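Local coordinates for protein glutamine synthetase (Streptomyces coelicolor, PDB 4BAX) that belongs to the glutamine synthetase family, pairing a beta-grasp domain with a catalytic domain in an assembly of ten identical chains, at residues Glu7-Asp12 and Leu76-Val81; Ala18-Lys23 and Ala200-Tyr205; Gly112-Tyr117 and Glu182-Pro187; Gly139-Val144 and Ala174-Gly179; Gly230-Phe235 and Tyr311-Arg316. All coordinates share one frame; numbering follows the deposited sequence.

Interaction 1: residues Glu7-Asp12 and Leu76-Val81; sequences EYIWID and LVLCEV
Glu-7, Tyr-8 and Ile-9 pair in parallel with Leu-76, Val-77 and Leu-78, at the tight end of two neighbouring strands of the beta-grasp sheet. Val-77 N donates to Glu-7 O (2.6 Å), Ile-9 N to Val-77 O (2.7 Å) and Cys-79 N to Ile-9 O (2.8 Å). On one face, the Tyr-8 ring runs alongside Val-77, whose CB sits over it in a CH-pi contact 4.2 Å from the ring centroid. Cys-79 SG, anti to its carbonyl carbon (chi1 -58°), is directed to the same ring and approaches it obliquely, 3.4 Å from Tyr-8 CD2. On the other face, the Ile-9 and Leu-78 side chains cross at about a right angle, Ile-9 CG2 4.0 Å from Leu-78 CD1; Trp-202 of helix 190-210 packs on Ile-9. Beyond Trp-10 the strands splay, though Val-81 CG2 still touches Trp-10 CD1 (3.6 Å). There a water accepts a hydrogen bond from Ile-11 N and donates one to Cys-79 O, taking over the backbone pairing where direct bonds stop.

Interaction 2: residues Ala18-Lys23 and Ala200-Tyr205; sequences AKLRSK and ARWLLY
Leu-20 and Ser-22, on the beta-grasp strand that is outermost within this chain, meet one side of helix 190-210 at the junction with the catalytic domain; strand and helix axes cross at -75°. Leu-20 CD1 makes most of the contact. It lies 3.9 Å from Trp-202 CB and 4.2 Å from Arg-201 CB, and comes in the ring plane to the edge of Tyr-205, 3.7 Å from its CE2, the two side chains being about perpendicular. Trp-202 sets its CG opposite the backbone N (chi1 -177°), which carries the indole along the strand: its edge meets Leu-20 CB, and NE1 is 3.6 Å from Ser-22 CB, an oblique van der Waals touch. Ser-22 OG is hydrogen-bonded to Glu-7 OE2 on strand 3-11, and the Ser-22 backbone bonds to a neighbouring subunit, whose Val-144 packs on Trp-202 and Tyr-205. The Tyr-205 side chain is about 4 Å from a bound sodium ion. A catalytic-domain helix thus packs on the beta-grasp sheet face carrying Ile-9, Leu-20 and Ser-22, an interdomain contact bordering a subunit interface.

Interaction 3: residues Gly112-Tyr117 and Glu182-Pro187; sequences GIEQEY and EFQVGP
Glu-182 and Glu-116 face each other as a non-hydrogen-bonded pair where strands 110-121 and 180-188 run antiparallel. From Glu-182 the chain leaves extended, CG opposite the backbone N (chi1 -172°), and reaches across the neighbouring strand. Its CB passes Gln-115 O and Glu-116 CG; its CG lies 3.6 Å from Gln-115 O; its CD meets Glu-114 CB at 3.6 Å. At the tip the oxygens part. OE1 faces Glu-116 OE2 at 3.3 Å, two acceptors without a bond between them, their carboxylates nearly coplanar (28° apart). The other oxygen touches Glu-114 CB. Gln-184 NE2 donates to Glu-182 OE2 on its anti side (2.8 Å), which helps to hold that end. Glu-116 OE1 is held by Gly-230 N. On the other face of the sheet Gln-115 CB lies over one face of the Phe-183 ring, offset toward the rim, in a CH-pi contact 3.9 Å from the centroid, and Tyr-117 CE1 reaches that ring's edge. Gln-115 and Phe-183 exchange two backbone bonds, as do Ile-113 and Val-185. Glu-175 adds a further carboxylate beside Glu-182, and this acidic cluster on a curved antiparallel sheet is consistent with the carboxylate-lined active-site funnel of the glutamine synthetase family.

Interaction 4: residues Gly139-Val144 and Ala174-Gly179; sequences GYYCGV and AEVMPG
Tyr-140 CG stands anti to its carbonyl carbon (chi1 -43°), a setting that lays the ring against Pro-178, whereas Tyr-141 swings CG opposite its backbone N (chi1 170°), placing its ring beside Glu-175 and Val-176. Pro-178 CD rests over one face of the Tyr-140 ring in a CH-pi contact, 3.9 Å from the centroid and offset toward the rim; Val-176 O comes to the ring edge, 3.5 Å from CD2. Val-176 CG2 touches Tyr-141 CD1 obliquely (3.7 Å), and Glu-175 OE2 lies at that ring's edge. A type II beta turn, Tyr-140 to Gly-143, presents Cys-142 N to Ala-174 O (2.9 Å), the donor above the carbonyl plane. A water takes a weak bond from Tyr-141 N and donates to Val-176 O. The loop before helix 152-164 thus meets the one between strands 169-174 and 180-188 at a subunit interface: Arg-21 NH1 of a neighbouring subunit donates to Tyr-141 O, and its Trp-10 packs on Cys-142. The chemistry implies loops cohering through aromatic packing and a single direct backbone bond, with water as a second polar link.

Interaction 5: residues Gly230-Phe235 and Tyr311-Arg316; sequences GAHTNF and YIEDRR
Thr-233, Asn-234 and Phe-235 pair with Asp-314, Glu-313 and Ile-312 in a short antiparallel arm of the curved catalytic-domain sheet, strand 231-236 lying between strands 110-121 and 312-314. Four backbone bonds join them: Thr-233 N to Asp-314 O (3.0 Å), Asp-314 N to Thr-233 O (2.8 Å), and two more between Phe-235 and Ile-312. Among the flat groups, the His-232 ring has Arg-315 CA over it in a CH-pi contact, 3.8 Å from its centroid. Arg-315 then bends at chi3 (63°), bringing its guanidinium back until His-232 NE2 lies over the centre of one face, 3.5 Å from CZ, the planes 61° apart. Asn-234 runs alongside Tyr-311, OD1 3.6 Å from CE2, amide and ring almost perpendicular. Apolar packing is light: Ile-312 CG1 comes to the edge of the Phe-235 ring, which also packs on helix 323-341. Salt bridges lie within 311-316. Arg-315 NH1 bridges to Glu-313 OE1 (2.7 Å), an oxygen shared with Arg-299. Arg-316 grips Asp-314 side-on, NE to OD1 and NH2 to OD2, and Tyr-267 OH also bonds OD2. In an Asx turn, Arg-316 N reaches Asp-314 OD1 from the carboxylate face opposite to NE.

From the N terminus, strand 3-11 opens interaction 1, which closes when strand 75-82 returns beside it within the beta-grasp sheet. Interaction 2 opens before that closure, at 18-23, and closes only at helix 190-210, so the two cross; it ties the beta-grasp sheet to the catalytic domain. Inside its long loop lies interaction 3, joining two strands of the catalytic sheet, and inside that again lies interaction 4, which fastens the loop before helix 152-164 to the turn after strand 169-174. Interaction 5 follows in series, closing 230-235 onto 311-316. Its first strand also borders strand 110-121 of interaction 3, so both share one sheet, while Arg-201 of interaction 2 reaches Gln-115 of interaction 3.

Interaction 1: residues Glu7-Asp12 and Leu76-Val81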
# COMPACT_ATOMS: atom_id res chain seq x y z
N GLU A 7 39.26 -14.45 -2.52
CA GLU A 7 38.66 -13.53 -1.56
C GLU A 7 39.47 -13.48 -0.28
O GLU A 7 39.49 -14.43 0.51
CB GLU A 7 37.22 -13.94 -1.25
CG GLU A 7 36.41 -12.88 -0.49
CD GLU A 7 35.95 -11.70 -1.35
OE1 GLU A 7 36.18 -11.70 -2.57
OE2 GLU A 7 35.37 -10.74 -0.78
N TYR A 8 40.13 -12.34 -0.07
CA TYR A 8 40.98 -12.16 1.09
C TYR A 8 40.13 -11.64 2.23
O TYR A 8 39.50 -10.59 2.12
CB TYR A 8 42.11 -11.18 0.80
CG TYR A 8 43.31 -11.79 0.10
CD1 TYR A 8 43.15 -12.57 -1.05
CD2 TYR A 8 44.60 -11.57 0.56
CE1 TYR A 8 44.25 -13.10 -1.70
CE2 TYR A 8 45.71 -12.12 -0.09
CZ TYR A 8 45.54 -12.88 -1.23
OH TYR A 8 46.64 -13.42 -1.88
N ILE A 9 40.11 -12.41 3.31
CA ILE A 9 39.26 -12.15 4.45
C ILE A 9 40.15 -11.90 5.66
O ILE A 9 41.14 -12.62 5.87
CB ILE A 9 38.29 -13.35 4.71
CG1 ILE A 9 37.30 -13.46 3.53
CG2 ILE A 9 37.51 -13.22 6.01
CD1 ILE A 9 36.71 -14.88 3.28
N TRP A 10 39.84 -10.87 6.43
CA TRP A 10 40.60 -10.65 7.64
C TRP A 10 39.72 -10.09 8.75
O TRP A 10 38.55 -9.80 8.50
CB TRP A 10 41.84 -9.78 7.40
CG TRP A 10 41.57 -8.30 7.16
CD1 TRP A 10 41.65 -7.30 8.09
CD2 TRP A 10 41.20 -7.67 5.92
NE1 TRP A 10 41.35 -6.09 7.51
CE2 TRP A 10 41.07 -6.29 6.18
CE3 TRP A 10 40.96 -8.14 4.63
CZ2 TRP A 10 40.72 -5.36 5.19
CZ3 TRP A 10 40.60 -7.21 3.64
CH2 TRP A 10 40.49 -5.85 3.93
N ILE A 11 40.27 -10.01 9.96
CA ILE A 11 39.58 -9.46 11.12
C ILE A 11 40.21 -8.11 11.46
O ILE A 11 41.43 -7.98 11.50
CB ILE A 11 39.67 -10.42 12.30
CG1 ILE A 11 38.79 -11.64 12.02
CG2 ILE A 11 39.18 -9.77 13.59
CD1 ILE A 11 39.57 -12.90 11.91
N ASP A 12 39.37 -7.11 11.70
CA ASP A 12 39.87 -5.76 11.97
C ASP A 12 40.22 -5.48 13.45
O ASP A 12 40.36 -6.40 14.26
CB ASP A 12 38.99 -4.67 11.34
CG ASP A 12 37.65 -4.51 12.03
OD1 ASP A 12 37.47 -5.00 13.17
OD2 ASP A 12 36.74 -3.91 11.41
N LEU A 76 38.64 -18.74 -1.05
CA LEU A 76 38.65 -17.80 0.06
C LEU A 76 40.00 -17.86 0.73
O LEU A 76 40.55 -18.94 0.95
CB LEU A 76 37.56 -18.13 1.06
CG LEU A 76 36.20 -18.34 0.42
CD1 LEU A 76 35.29 -18.95 1.47
CD2 LEU A 76 35.66 -17.04 -0.17
N VAL A 77 40.56 -16.69 1.03
CA VAL A 77 41.86 -16.64 1.68
C VAL A 77 41.76 -15.88 3.00
O VAL A 77 41.66 -14.65 3.00
CB VAL A 77 42.93 -15.96 0.78
CG1 VAL A 77 44.31 -16.30 1.28
CG2 VAL A 77 42.80 -16.41 -0.65
N LEU A 78 41.81 -16.61 4.11
CA LEU A 78 41.83 -15.98 5.42
C LEU A 78 43.25 -15.54 5.76
O LEU A 78 44.17 -16.34 5.70
CB LEU A 78 41.30 -16.94 6.48
CG LEU A 78 41.27 -16.41 7.91
CD1 LEU A 78 40.25 -15.27 8.08
CD2 LEU A 78 41.00 -17.54 8.89
N CYS A 79 43.41 -14.28 6.21
CA CYS A 79 44.74 -13.70 6.45
C CYS A 79 44.90 -13.23 7.88
O CYS A 79 43.92 -13.03 8.60
CB CYS A 79 45.00 -12.50 5.53
SG CYS A 79 44.90 -12.79 3.75
N GLU A 80 46.14 -13.07 8.30
CA GLU A 80 46.40 -12.38 9.54
C GLU A 80 46.96 -11.03 9.15
O GLU A 80 47.49 -10.87 8.03
CB GLU A 80 47.35 -13.17 10.46
CG GLU A 80 48.78 -13.27 9.91
CD GLU A 80 49.71 -14.03 10.86
OE1 GLU A 80 49.25 -14.37 11.98
OE2 GLU A 80 50.88 -14.30 10.49
N VAL A 81 46.89 -10.08 10.07
CA VAL A 81 47.26 -8.71 9.76
C VAL A 81 48.63 -8.41 10.36
O VAL A 81 48.88 -8.67 11.55
CB VAL A 81 46.20 -7.70 10.27
CG1 VAL A 81 46.56 -6.27 9.89
CG2 VAL A 81 44.83 -8.06 9.70
O HOH W 1 42.58 -11.33 10.22

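Interaction 2: residues Ala18-Lys23 and Ala200-Tyr205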
# COMPACT_ATOMS: atom_id res chain seq x y z
N ALA A 18 35.67 -7.05 17.22
CA ALA A 18 36.27 -6.91 15.90
C ALA A 18 35.39 -7.49 14.82
O ALA A 18 34.62 -8.42 15.06
CB ALA A 18 37.65 -7.53 15.87
N LYS A 19 35.57 -6.96 13.61
CA LYS A 19 34.73 -7.30 12.46
C LYS A 19 35.53 -7.89 11.30
O LYS A 19 36.73 -7.63 11.13
CB LYS A 19 33.98 -6.06 11.98
CG LYS A 19 33.29 -5.27 13.08
CD LYS A 19 32.79 -3.91 12.56
CE LYS A 19 32.00 -4.03 11.24
NZ LYS A 19 30.58 -4.49 11.39
N LEU A 20 34.84 -8.71 10.53
CA LEU A 20 35.38 -9.29 9.31
C LEU A 20 35.46 -8.24 8.19
O LEU A 20 34.61 -7.36 8.09
CB LEU A 20 34.57 -10.48 8.85
CG LEU A 20 34.70 -11.71 9.73
CD1 LEU A 20 33.40 -12.49 9.66
CD2 LEU A 20 35.90 -12.56 9.27
N ARG A 21 36.53 -8.29 7.42
CA ARG A 21 36.68 -7.47 6.22
C ARG A 21 37.10 -8.37 5.04
O ARG A 21 37.72 -9.44 5.23
CB ARG A 21 37.67 -6.33 6.41
CG ARG A 21 37.44 -5.52 7.67
CD ARG A 21 36.26 -4.58 7.54
NE ARG A 21 36.11 -3.78 8.74
CZ ARG A 21 35.54 -2.58 8.76
NH1 ARG A 21 35.09 -2.04 7.62
NH2 ARG A 21 35.45 -1.90 9.90
N SER A 22 36.72 -7.96 3.84
CA SER A 22 37.09 -8.73 2.67
C SER A 22 37.18 -7.90 1.41
O SER A 22 36.50 -6.86 1.27
CB SER A 22 36.15 -9.92 2.50
OG SER A 22 35.09 -9.61 1.63
N LYS A 23 38.11 -8.31 0.54
CA LYS A 23 38.17 -7.87 -0.84
C LYS A 23 38.67 -8.97 -1.79
O LYS A 23 39.29 -9.96 -1.37
CB LYS A 23 38.97 -6.58 -1.00
CG LYS A 23 40.23 -6.51 -0.24
CD LYS A 23 40.95 -5.21 -0.56
CE LYS A 23 42.21 -5.12 0.27
NZ LYS A 23 43.33 -4.52 -0.51
N ALA A 200 33.49 -19.61 8.49
CA ALA A 200 32.11 -20.01 8.58
C ALA A 200 31.19 -18.81 8.96
O ALA A 200 30.07 -18.68 8.44
CB ALA A 200 31.93 -21.19 9.55
N ARG A 201 31.68 -17.93 9.84
CA ARG A 201 30.96 -16.70 10.17
C ARG A 201 30.86 -15.83 8.93
O ARG A 201 29.80 -15.28 8.60
CB ARG A 201 31.67 -15.91 11.28
CG ARG A 201 31.36 -16.38 12.70
CD ARG A 201 32.55 -16.07 13.64
NE ARG A 201 32.26 -16.38 15.04
CZ ARG A 201 32.68 -15.68 16.10
NH1 ARG A 201 33.45 -14.60 15.94
NH2 ARG A 201 32.35 -16.07 17.33
N TRP A 202 31.98 -15.70 8.24
CA TRP A 202 31.99 -14.86 7.06
C TRP A 202 30.99 -15.42 6.05
O TRP A 202 30.26 -14.66 5.40
CB TRP A 202 33.41 -14.75 6.46
CG TRP A 202 33.46 -13.82 5.28
CD1 TRP A 202 33.71 -12.47 5.32
CD2 TRP A 202 33.24 -14.15 3.89
NE1 TRP A 202 33.65 -11.94 4.04
CE2 TRP A 202 33.37 -12.96 3.15
CE3 TRP A 202 32.94 -15.34 3.21
CZ2 TRP A 202 33.23 -12.92 1.76
CZ3 TRP A 202 32.80 -15.29 1.84
CH2 TRP A 202 32.94 -14.09 1.13
N LEU A 203 30.92 -16.75 5.95
CA LEU A 203 29.99 -17.40 5.04
C LEU A 203 28.52 -17.18 5.45
O LEU A 203 27.63 -17.10 4.57
CB LEU A 203 30.30 -18.88 4.94
CG LEU A 203 31.48 -19.27 4.04
CD1 LEU A 203 31.81 -20.75 4.24
CD2 LEU A 203 31.18 -18.99 2.58
N LEU A 204 28.24 -17.10 6.75
CA LEU A 204 26.87 -16.87 7.20
C LEU A 204 26.35 -15.48 6.82
O LEU A 204 25.30 -15.35 6.16
CB LEU A 204 26.76 -17.09 8.71
CG LEU A 204 25.35 -16.80 9.28
CD1 LEU A 204 24.26 -17.81 8.84
CD2 LEU A 204 25.41 -16.69 10.81
N TYR A 205 27.14 -14.45 7.13
CA TYR A 205 26.78 -13.08 6.83
C TYR A 205 26.62 -12.93 5.35
O TYR A 205 25.66 -12.34 4.85
CB TYR A 205 27.90 -12.14 7.24
CG TYR A 205 28.19 -12.05 8.71
CD1 TYR A 205 27.18 -11.82 9.64
CD2 TYR A 205 29.50 -12.14 9.16
CE1 TYR A 205 27.49 -11.71 11.00
CE2 TYR A 205 29.81 -12.04 10.50
CZ TYR A 205 28.82 -11.82 11.41
OH TYR A 205 29.17 -11.72 12.74

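Interaction 3: residues Gly112-Tyr117 and Glu182-Pro187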
# COMPACT_ATOMS: atom_id res chain seq x y z
N GLY A 112 35.77 -28.17 20.04
CA GLY A 112 34.52 -28.09 19.32
C GLY A 112 33.79 -26.84 19.76
O GLY A 112 33.68 -26.55 20.97
N ILE A 113 33.28 -26.08 18.80
CA ILE A 113 32.51 -24.87 19.12
C ILE A 113 31.07 -24.90 18.57
O ILE A 113 30.83 -25.16 17.38
CB ILE A 113 33.27 -23.57 18.70
CG1 ILE A 113 34.69 -23.59 19.32
CG2 ILE A 113 32.52 -22.31 19.16
CD1 ILE A 113 35.59 -22.50 18.84
N GLU A 114 30.11 -24.67 19.47
CA GLU A 114 28.71 -24.65 19.09
C GLU A 114 28.32 -23.17 18.95
O GLU A 114 28.11 -22.45 19.93
CB GLU A 114 27.88 -25.33 20.18
CG GLU A 114 28.43 -26.74 20.54
CD GLU A 114 27.63 -27.43 21.65
OE1 GLU A 114 26.85 -26.74 22.36
OE2 GLU A 114 27.78 -28.66 21.81
N GLN A 115 28.21 -22.74 17.70
CA GLN A 115 28.11 -21.32 17.39
C GLN A 115 26.69 -20.91 17.15
O GLN A 115 26.04 -21.34 16.20
CB GLN A 115 28.95 -21.00 16.16
CG GLN A 115 28.71 -19.61 15.59
CD GLN A 115 29.40 -18.48 16.38
OE1 GLN A 115 30.65 -18.34 16.36
NE2 GLN A 115 28.59 -17.66 17.05
N GLU A 116 26.22 -20.04 18.03
CA GLU A 116 24.85 -19.57 17.93
C GLU A 116 24.77 -18.20 17.26
O GLU A 116 25.72 -17.40 17.30
CB GLU A 116 24.20 -19.54 19.32
CG GLU A 116 24.09 -20.93 19.96
CD GLU A 116 23.43 -20.92 21.35
OE1 GLU A 116 23.39 -19.84 21.99
OE2 GLU A 116 22.93 -21.99 21.78
N TYR A 117 23.62 -17.93 16.65
CA TYR A 117 23.36 -16.65 16.02
C TYR A 117 21.88 -16.43 15.90
O TYR A 117 21.11 -17.41 15.88
CB TYR A 117 24.03 -16.57 14.66
CG TYR A 117 23.59 -17.67 13.70
CD1 TYR A 117 24.13 -18.94 13.77
CD2 TYR A 117 22.62 -17.43 12.74
CE1 TYR A 117 23.73 -19.94 12.91
CE2 TYR A 117 22.21 -18.43 11.87
CZ TYR A 117 22.77 -19.68 11.96
OH TYR A 117 22.36 -20.66 11.09
N GLU A 182 22.01 -22.63 15.49
CA GLU A 182 23.34 -23.08 15.88
C GLU A 182 23.97 -23.97 14.83
O GLU A 182 23.28 -24.74 14.16
CB GLU A 182 23.27 -23.82 17.21
CG GLU A 182 24.61 -24.16 17.82
CD GLU A 182 24.46 -25.11 19.00
OE1 GLU A 182 23.98 -24.65 20.07
OE2 GLU A 182 24.82 -26.31 18.87
N PHE A 183 25.29 -23.84 14.67
CA PHE A 183 26.09 -24.82 13.94
C PHE A 183 27.32 -25.19 14.77
O PHE A 183 27.83 -24.37 15.52
CB PHE A 183 26.44 -24.34 12.51
CG PHE A 183 27.39 -23.17 12.47
CD1 PHE A 183 28.77 -23.35 12.54
CD2 PHE A 183 26.91 -21.87 12.38
CE1 PHE A 183 29.65 -22.25 12.52
CE2 PHE A 183 27.79 -20.79 12.36
CZ PHE A 183 29.15 -20.99 12.42
N GLN A 184 27.77 -26.43 14.65
CA GLN A 184 28.87 -26.92 15.49
C GLN A 184 30.11 -27.16 14.64
O GLN A 184 30.05 -27.90 13.65
CB GLN A 184 28.45 -28.20 16.21
CG GLN A 184 27.23 -28.02 17.12
CD GLN A 184 26.01 -28.76 16.58
OE1 GLN A 184 26.15 -29.81 15.97
NE2 GLN A 184 24.82 -28.20 16.81
N VAL A 185 31.23 -26.56 15.04
CA VAL A 185 32.49 -26.74 14.34
C VAL A 185 33.44 -27.56 15.19
O VAL A 185 33.70 -27.23 16.36
CB VAL A 185 33.16 -25.41 14.01
CG1 VAL A 185 34.35 -25.65 13.08
CG2 VAL A 185 32.18 -24.48 13.35
N GLY A 186 33.99 -28.61 14.59
CA GLY A 186 34.94 -29.46 15.29
C GLY A 186 34.58 -30.93 15.12
O GLY A 186 33.63 -31.27 14.42
N PRO A 187 35.31 -31.82 15.79
CA PRO A 187 36.45 -31.47 16.65
C PRO A 187 37.72 -31.18 15.85
O PRO A 187 38.00 -31.88 14.87
CB PRO A 187 36.62 -32.72 17.53
CG PRO A 187 35.91 -33.86 16.76
CD PRO A 187 35.19 -33.27 15.58

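Interaction 4: residues Gly139-Val144 and Ala174-Gly179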
# COMPACT_ATOMS: atom_id res chain seq x y z
N GLY A 139 8.27 -23.96 21.66
CA GLY A 139 8.07 -24.67 20.40
C GLY A 139 9.07 -24.37 19.29
O GLY A 139 8.99 -24.99 18.24
N TYR A 140 9.95 -23.39 19.49
CA TYR A 140 10.97 -23.05 18.47
C TYR A 140 12.16 -24.02 18.37
O TYR A 140 12.68 -24.30 17.29
CB TYR A 140 11.45 -21.59 18.60
CG TYR A 140 10.29 -20.65 18.83
CD1 TYR A 140 9.38 -20.36 17.81
CD2 TYR A 140 10.09 -20.05 20.08
CE1 TYR A 140 8.29 -19.51 18.05
CE2 TYR A 140 9.02 -19.20 20.32
CZ TYR A 140 8.12 -18.93 19.30
OH TYR A 140 7.05 -18.07 19.58
N TYR A 141 12.57 -24.56 19.50
CA TYR A 141 13.83 -25.29 19.58
C TYR A 141 13.72 -26.65 18.87
O TYR A 141 12.89 -27.50 19.24
CB TYR A 141 14.18 -25.46 21.05
CG TYR A 141 15.31 -26.39 21.37
CD1 TYR A 141 16.63 -25.95 21.33
CD2 TYR A 141 15.08 -27.69 21.75
CE1 TYR A 141 17.69 -26.80 21.64
CE2 TYR A 141 16.12 -28.55 22.07
CZ TYR A 141 17.43 -28.09 22.02
OH TYR A 141 18.46 -28.95 22.33
N CYS A 142 14.58 -26.85 17.85
CA CYS A 142 14.55 -28.06 17.03
C CYS A 142 13.16 -28.23 16.41
O CYS A 142 12.71 -29.37 16.17
CB CYS A 142 14.95 -29.31 17.83
SG CYS A 142 16.66 -29.39 18.38
N GLY A 143 12.50 -27.11 16.12
CA GLY A 143 11.13 -27.11 15.65
C GLY A 143 10.91 -27.39 14.17
O GLY A 143 11.85 -27.61 13.39
N VAL A 144 9.64 -27.44 13.78
CA VAL A 144 9.29 -27.59 12.39
C VAL A 144 7.98 -26.81 12.14
O VAL A 144 7.19 -26.63 13.07
CB VAL A 144 9.15 -29.09 12.01
CG1 VAL A 144 7.96 -29.76 12.75
CG2 VAL A 144 9.06 -29.26 10.51
N ALA A 174 18.00 -25.67 15.08
CA ALA A 174 17.23 -24.48 15.43
C ALA A 174 17.25 -24.30 16.95
O ALA A 174 17.04 -25.28 17.70
CB ALA A 174 15.79 -24.60 14.91
N GLU A 175 17.48 -23.07 17.43
CA GLU A 175 17.61 -22.83 18.87
C GLU A 175 16.32 -22.38 19.56
O GLU A 175 15.26 -22.29 18.93
CB GLU A 175 18.76 -21.88 19.17
CG GLU A 175 20.09 -22.59 19.46
CD GLU A 175 20.03 -23.47 20.72
OE1 GLU A 175 19.43 -23.03 21.73
OE2 GLU A 175 20.63 -24.57 20.73
N VAL A 176 16.42 -22.11 20.86
CA VAL A 176 15.27 -21.82 21.73
C VAL A 176 14.50 -20.54 21.35
O VAL A 176 13.28 -20.52 21.36
CB VAL A 176 15.71 -21.76 23.22
CG1 VAL A 176 14.54 -21.30 24.11
CG2 VAL A 176 16.26 -23.11 23.67
N MET A 177 15.23 -19.49 21.00
CA MET A 177 14.63 -18.25 20.52
C MET A 177 14.25 -18.34 19.04
O MET A 177 14.96 -18.93 18.23
CB MET A 177 15.59 -17.09 20.75
CG MET A 177 14.92 -15.73 20.57
SD MET A 177 16.10 -14.37 20.66
CE MET A 177 15.38 -13.20 19.53
N PRO A 178 13.10 -17.75 18.67
CA PRO A 178 12.72 -17.77 17.26
C PRO A 178 13.72 -17.05 16.36
O PRO A 178 14.10 -15.91 16.66
CB PRO A 178 11.37 -17.03 17.25
CG PRO A 178 11.28 -16.34 18.57
CD PRO A 178 12.04 -17.18 19.52
N GLY A 179 14.09 -17.69 15.26
CA GLY A 179 15.09 -17.16 14.36
C GLY A 179 16.50 -17.33 14.89
O GLY A 179 17.44 -16.77 14.31
O HOH W 2 11.98 -22.93 22.00

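Interaction 5: residues Gly230-Phe235 and Tyr311-Arg316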
# COMPACT_ATOMS: atom_id res chain seq x y z
N GLY A 230 25.07 -18.06 22.64
CA GLY A 230 26.40 -18.41 23.11
C GLY A 230 27.31 -19.06 22.08
O GLY A 230 26.90 -19.30 20.94
N ALA A 231 28.56 -19.33 22.49
CA ALA A 231 29.50 -20.17 21.73
C ALA A 231 30.14 -21.19 22.68
O ALA A 231 31.28 -20.97 23.14
CB ALA A 231 30.59 -19.31 21.04
N HIS A 232 29.39 -22.23 23.04
CA HIS A 232 29.88 -23.26 23.96
C HIS A 232 31.09 -23.92 23.35
O HIS A 232 31.08 -24.28 22.16
CB HIS A 232 28.81 -24.31 24.24
CG HIS A 232 27.68 -23.83 25.10
ND1 HIS A 232 27.61 -22.52 25.56
CD2 HIS A 232 26.61 -24.47 25.62
CE1 HIS A 232 26.53 -22.38 26.30
NE2 HIS A 232 25.90 -23.55 26.36
N THR A 233 32.13 -24.10 24.16
CA THR A 233 33.39 -24.65 23.68
C THR A 233 33.71 -25.98 24.35
O THR A 233 33.74 -26.10 25.58
CB THR A 233 34.53 -23.65 23.87
OG1 THR A 233 34.16 -22.39 23.29
CG2 THR A 233 35.79 -24.16 23.21
N ASN A 234 33.91 -26.99 23.51
CA ASN A 234 34.25 -28.33 23.93
C ASN A 234 35.75 -28.52 23.82
O ASN A 234 36.36 -28.21 22.79
CB ASN A 234 33.53 -29.36 23.06
CG ASN A 234 32.02 -29.19 23.09
OD1 ASN A 234 31.39 -29.22 24.15
ND2 ASN A 234 31.44 -28.97 21.91
N PHE A 235 36.34 -29.02 24.90
CA PHE A 235 37.78 -29.10 24.99
C PHE A 235 38.30 -30.38 25.62
O PHE A 235 37.75 -30.84 26.63
CB PHE A 235 38.30 -27.90 25.76
CG PHE A 235 39.70 -28.06 26.23
CD1 PHE A 235 40.76 -27.94 25.36
CD2 PHE A 235 39.95 -28.35 27.57
CE1 PHE A 235 42.06 -28.08 25.82
CE2 PHE A 235 41.25 -28.51 28.03
CZ PHE A 235 42.30 -28.37 27.15
N TYR A 311 35.76 -35.07 27.42
CA TYR A 311 36.06 -33.64 27.28
C TYR A 311 35.25 -32.88 28.31
O TYR A 311 34.41 -33.47 29.01
CB TYR A 311 35.66 -33.16 25.87
CG TYR A 311 34.19 -33.36 25.57
CD1 TYR A 311 33.70 -34.62 25.22
CD2 TYR A 311 33.26 -32.33 25.71
CE1 TYR A 311 32.35 -34.84 24.97
CE2 TYR A 311 31.89 -32.54 25.45
CZ TYR A 311 31.44 -33.81 25.09
OH TYR A 311 30.10 -34.08 24.82
N ILE A 312 35.45 -31.57 28.37
CA ILE A 312 34.59 -30.73 29.19
C ILE A 312 33.98 -29.66 28.31
O ILE A 312 34.54 -29.31 27.26
CB ILE A 312 35.35 -30.09 30.39
CG1 ILE A 312 36.46 -29.16 29.90
CG2 ILE A 312 35.90 -31.15 31.34
CD1 ILE A 312 37.23 -28.48 31.03
N GLU A 313 32.86 -29.11 28.76
CA GLU A 313 32.14 -28.10 28.00
C GLU A 313 32.12 -26.80 28.78
O GLU A 313 31.60 -26.74 29.89
CB GLU A 313 30.71 -28.58 27.73
CG GLU A 313 29.81 -27.51 27.14
CD GLU A 313 28.35 -27.95 27.08
OE1 GLU A 313 27.67 -27.91 28.13
OE2 GLU A 313 27.88 -28.30 25.97
N ASP A 314 32.71 -25.77 28.19
CA ASP A 314 32.68 -24.45 28.77
C ASP A 314 31.49 -23.69 28.21
O ASP A 314 31.45 -23.38 27.01
CB ASP A 314 33.98 -23.71 28.44
CG ASP A 314 34.15 -22.43 29.25
OD1 ASP A 314 33.13 -21.93 29.78
OD2 ASP A 314 35.28 -21.90 29.36
N ARG A 315 30.51 -23.42 29.09
CA ARG A 315 29.26 -22.80 28.66
C ARG A 315 29.28 -21.26 28.74
O ARG A 315 28.30 -20.61 28.38
CB ARG A 315 28.10 -23.37 29.48
CG ARG A 315 28.02 -24.89 29.47
CD ARG A 315 26.95 -25.43 30.43
NE ARG A 315 25.62 -24.97 30.02
CZ ARG A 315 24.87 -25.57 29.09
NH1 ARG A 315 25.31 -26.67 28.48
NH2 ARG A 315 23.67 -25.08 28.78
N ARG A 316 30.37 -20.69 29.23
CA ARG A 316 30.51 -19.23 29.37
C ARG A 316 30.69 -18.36 28.09
O ARG A 316 30.18 -17.24 28.06
CB ARG A 316 31.61 -18.90 30.37
CG ARG A 316 31.30 -19.37 31.78
CD ARG A 316 32.51 -19.17 32.65
NE ARG A 316 33.58 -20.06 32.19
CZ ARG A 316 34.84 -19.96 32.59
NH1 ARG A 316 35.18 -19.02 33.47
NH2 ARG A 316 35.76 -20.80 32.13